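Local coordinates for protein arylamine n-acetyltransferase (Mycobacterium smegmatis, PDB 1W5R) that belongs to the arylamine N-acetyltransferases, which transfer an acetyl group from acetyl-CoA to arylamines, in the wild-type enzyme by way of a catalytic triad, at residues P121-F133 against T137-V149. The protein carries 1 engineered substitution. Numbering follows the deposited sequence.
Sequences PGADGRYLVDVGF and TLTSPIRLEAGPV
Leu128 and Ile142 form a hydrogen-bonded antiparallel pair at the edge of the larger sheet: Leu128 N donates to Ile142 O (2.8 Å) and Ile142 N returns a bond to Leu128 O (3.1 Å). Leu144 N continues the pairing to Arg126 O. The tight part is apolar. Leu128 is wedged among Leu138, Ile142 and Leu144, its CD2 lying 3.8 Å from Leu138 CD1 where the two leucines cross nearly at right angles; branched aliphatic chains suit a core that strand 157-162 also lines. Beyond the strand, Thr137 ties the two loops together. Its OG1 gives its proton to Asp130 O (2.7 Å), from above the carbonyl plane, and accepts from Phe133 N (3.1 Å) in a fairly straight bond, 161° at the hydrogen. With OG1 anti to the backbone N (chi1 -155°), the hydroxyl faces both groups, and a threonine can serve as donor and acceptor at once. A water joins Asp130 OD2 to Leu138 N. The opposite end is looser: Tyr127 CE2 lies 3.7 Å from Arg143 CG, so the ring meets the aliphatic part of this exposed arginine, while the guanidinium turns to Glu145 in a salt bridge, as a charged group at the surface can. Asp130 OD1 accepts from Gly132 N in an Asx turn and from Asn77, and OD2 is hydrogen-bonded to His113 NE2, consistent with the His-Asp pair of the family's triad. Thr137 thus holds the backbone on both sides of the Asx turn, which would limit the freedom of the Asp130 carboxylate, while Leu128, Leu138 and Leu144 fill the apolar side against strand 157-162.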
# COMPACT_ATOMS: atom_id res chain seq x y z
N PRO A 121 12.61 32.92 23.74
CA PRO A 121 12.98 34.10 24.55
C PRO A 121 14.45 34.16 25.02
O PRO A 121 15.01 35.26 25.12
CB PRO A 121 12.03 34.01 25.75
CG PRO A 121 11.00 32.93 25.41
CD PRO A 121 11.23 32.48 24.01
N GLY A 122 15.06 33.01 25.29
CA GLY A 122 16.51 32.94 25.59
C GLY A 122 17.32 32.64 24.34
O GLY A 122 17.56 31.48 24.00
N ALA A 123 17.75 33.71 23.67
CA ALA A 123 18.25 33.68 22.28
C ALA A 123 19.37 32.69 21.95
O ALA A 123 20.54 33.07 21.85
CB ALA A 123 18.65 35.10 21.83
N ASP A 124 19.01 31.43 21.73
CA ASP A 124 19.95 30.44 21.18
C ASP A 124 19.79 30.34 19.66
O ASP A 124 19.58 29.25 19.11
CB ASP A 124 19.80 29.08 21.86
CG ASP A 124 18.36 28.70 22.14
OD1 ASP A 124 17.56 28.62 21.18
OD2 ASP A 124 18.02 28.47 23.32
N GLY A 125 19.88 31.48 18.98
CA GLY A 125 19.66 31.54 17.53
C GLY A 125 18.20 31.35 17.18
O GLY A 125 17.31 31.59 18.00
N ARG A 126 17.95 30.92 15.94
CA ARG A 126 16.58 30.76 15.46
C ARG A 126 16.36 29.36 14.89
O ARG A 126 17.33 28.67 14.54
CB ARG A 126 16.24 31.81 14.40
CG ARG A 126 16.46 33.25 14.88
CD ARG A 126 15.85 34.25 13.92
NE ARG A 126 14.39 34.31 14.05
CZ ARG A 126 13.73 35.11 14.89
NH1 ARG A 126 14.40 35.91 15.72
NH2 ARG A 126 12.41 35.10 14.93
N TYR A 127 15.09 28.97 14.82
CA TYR A 127 14.70 27.67 14.29
C TYR A 127 13.79 27.83 13.09
O TYR A 127 12.88 28.67 13.09
CB TYR A 127 13.99 26.86 15.36
CG TYR A 127 14.94 26.48 16.46
CD1 TYR A 127 15.22 27.36 17.51
CD2 TYR A 127 15.59 25.25 16.43
CE1 TYR A 127 16.13 27.00 18.51
CE2 TYR A 127 16.48 24.88 17.42
CZ TYR A 127 16.75 25.75 18.45
OH TYR A 127 17.65 25.35 19.41
N LEU A 128 14.05 27.03 12.06
CA LEU A 128 13.10 26.87 10.96
C LEU A 128 11.96 25.96 11.39
O LEU A 128 12.19 24.85 11.89
CB LEU A 128 13.79 26.32 9.72
CG LEU A 128 12.87 26.07 8.51
CD1 LEU A 128 12.21 27.36 8.02
CD2 LEU A 128 13.64 25.37 7.41
N VAL A 129 10.73 26.43 11.20
CA VAL A 129 9.55 25.64 11.52
C VAL A 129 8.66 25.67 10.28
O VAL A 129 8.37 26.74 9.74
CB VAL A 129 8.81 26.20 12.76
CG1 VAL A 129 7.52 25.45 12.99
CG2 VAL A 129 9.72 26.10 14.00
N ASP A 130 8.25 24.49 9.83
CA ASP A 130 7.42 24.41 8.63
C ASP A 130 6.53 23.20 8.76
O ASP A 130 7.00 22.07 8.62
CB ASP A 130 8.31 24.31 7.39
CG ASP A 130 7.52 24.16 6.09
OD1 ASP A 130 6.28 24.32 6.09
OD2 ASP A 130 8.17 23.89 5.05
N VAL A 131 5.27 23.43 9.07
CA VAL A 131 4.29 22.34 9.17
C VAL A 131 3.32 22.39 7.98
O VAL A 131 2.28 21.72 7.99
CB VAL A 131 3.53 22.35 10.52
CG1 VAL A 131 4.51 22.14 11.69
CG2 VAL A 131 2.74 23.66 10.69
N GLY A 132 3.68 23.17 6.96
CA GLY A 132 2.76 23.44 5.86
C GLY A 132 3.17 22.99 4.47
O GLY A 132 2.48 23.33 3.49
N PHE A 133 4.25 22.22 4.36
CA PHE A 133 4.77 21.84 3.03
C PHE A 133 4.07 20.59 2.47
O PHE A 133 4.28 20.24 1.31
CB PHE A 133 6.28 21.61 3.10
CG PHE A 133 6.94 21.49 1.74
CD1 PHE A 133 6.92 22.56 0.84
CD2 PHE A 133 7.58 20.31 1.37
CE1 PHE A 133 7.53 22.44 -0.42
CE2 PHE A 133 8.20 20.19 0.12
CZ PHE A 133 8.17 21.26 -0.77
N THR A 137 6.71 17.65 4.65
CA THR A 137 6.98 18.78 5.55
C THR A 137 7.89 18.37 6.71
O THR A 137 7.89 17.20 7.14
CB THR A 137 5.67 19.37 6.12
OG1 THR A 137 5.89 20.75 6.48
CG2 THR A 137 5.14 18.57 7.31
N LEU A 138 8.66 19.33 7.21
CA LEU A 138 9.47 19.11 8.41
C LEU A 138 8.62 18.65 9.59
O LEU A 138 7.56 19.20 9.85
CB LEU A 138 10.19 20.38 8.82
CG LEU A 138 11.56 20.67 8.20
CD1 LEU A 138 12.01 22.08 8.51
CD2 LEU A 138 12.61 19.68 8.71
N THR A 139 9.12 17.62 10.29
CA THR A 139 8.41 17.06 11.43
C THR A 139 9.08 17.37 12.76
O THR A 139 8.64 16.90 13.82
CB THR A 139 8.25 15.54 11.26
OG1 THR A 139 9.54 14.92 11.22
CG2 THR A 139 7.44 15.22 9.97
N SER A 140 10.12 18.20 12.69
CA SER A 140 10.76 18.79 13.86
C SER A 140 11.11 20.22 13.49
O SER A 140 11.30 20.52 12.32
CB SER A 140 12.10 18.09 14.17
OG SER A 140 11.95 16.71 14.35
N PRO A 141 11.26 21.10 14.50
CA PRO A 141 11.96 22.34 14.23
C PRO A 141 13.43 22.00 14.01
O PRO A 141 13.94 21.05 14.62
CB PRO A 141 11.80 23.13 15.54
CG PRO A 141 11.60 22.11 16.58
CD PRO A 141 10.87 20.96 15.92
N ILE A 142 14.11 22.74 13.14
CA ILE A 142 15.56 22.55 12.97
C ILE A 142 16.24 23.89 13.16
O ILE A 142 15.59 24.93 13.05
CB ILE A 142 15.96 21.89 11.62
CG1 ILE A 142 15.65 22.82 10.43
CG2 ILE A 142 15.29 20.52 11.46
CD1 ILE A 142 16.17 22.31 9.09
N ARG A 143 17.53 23.87 13.46
CA ARG A 143 18.26 25.13 13.61
C ARG A 143 18.34 25.83 12.27
O ARG A 143 18.69 25.22 11.27
CB ARG A 143 19.66 24.90 14.20
CG ARG A 143 19.66 24.22 15.56
CD ARG A 143 21.01 24.29 16.25
NE ARG A 143 22.09 23.93 15.32
CZ ARG A 143 22.40 22.68 14.99
NH1 ARG A 143 21.72 21.66 15.49
NH2 ARG A 143 23.40 22.45 14.14
N LEU A 144 18.01 27.10 12.21
CA LEU A 144 18.11 27.87 10.97
C LEU A 144 19.59 28.26 10.84
O LEU A 144 20.03 29.37 11.17
CB LEU A 144 17.16 29.09 11.00
CG LEU A 144 16.88 29.81 9.67
CD1 LEU A 144 17.39 28.97 8.50
CD2 LEU A 144 15.40 30.08 9.51
N GLU A 145 20.34 27.30 10.39
CA GLU A 145 21.77 27.35 10.30
C GLU A 145 22.21 26.54 9.09
O GLU A 145 21.92 25.34 9.00
CB GLU A 145 22.37 26.81 11.59
CG GLU A 145 23.88 26.84 11.68
CD GLU A 145 24.45 25.88 12.72
OE1 GLU A 145 25.67 25.59 12.64
OE2 GLU A 145 23.69 25.43 13.60
N ALA A 146 22.88 27.20 8.15
CA ALA A 146 23.34 26.50 6.97
C ALA A 146 24.55 25.66 7.24
O ALA A 146 25.45 26.05 7.99
CB ALA A 146 23.64 27.50 5.84
N GLY A 147 24.59 24.47 6.63
CA GLY A 147 25.76 23.59 6.71
C GLY A 147 25.48 22.18 7.20
O GLY A 147 25.60 21.22 6.43
N PRO A 148 25.13 22.04 8.49
CA PRO A 148 25.02 20.68 9.04
C PRO A 148 23.79 19.90 8.60
O PRO A 148 22.70 20.47 8.41
CB PRO A 148 24.94 20.91 10.56
CG PRO A 148 25.19 22.37 10.79
CD PRO A 148 24.87 23.07 9.51
N VAL A 149 23.97 18.60 8.44
CA VAL A 149 22.85 17.68 8.34
C VAL A 149 22.21 17.59 9.71
O VAL A 149 22.90 17.40 10.72
CB VAL A 149 23.32 16.29 7.89
CG1 VAL A 149 22.20 15.28 8.05
CG2 VAL A 149 23.80 16.34 6.45
O HOH W 1 20.12 30.69 14.08
O HOH W 2 9.32 21.39 5.29
O HOH W 3 8.73 22.06 11.35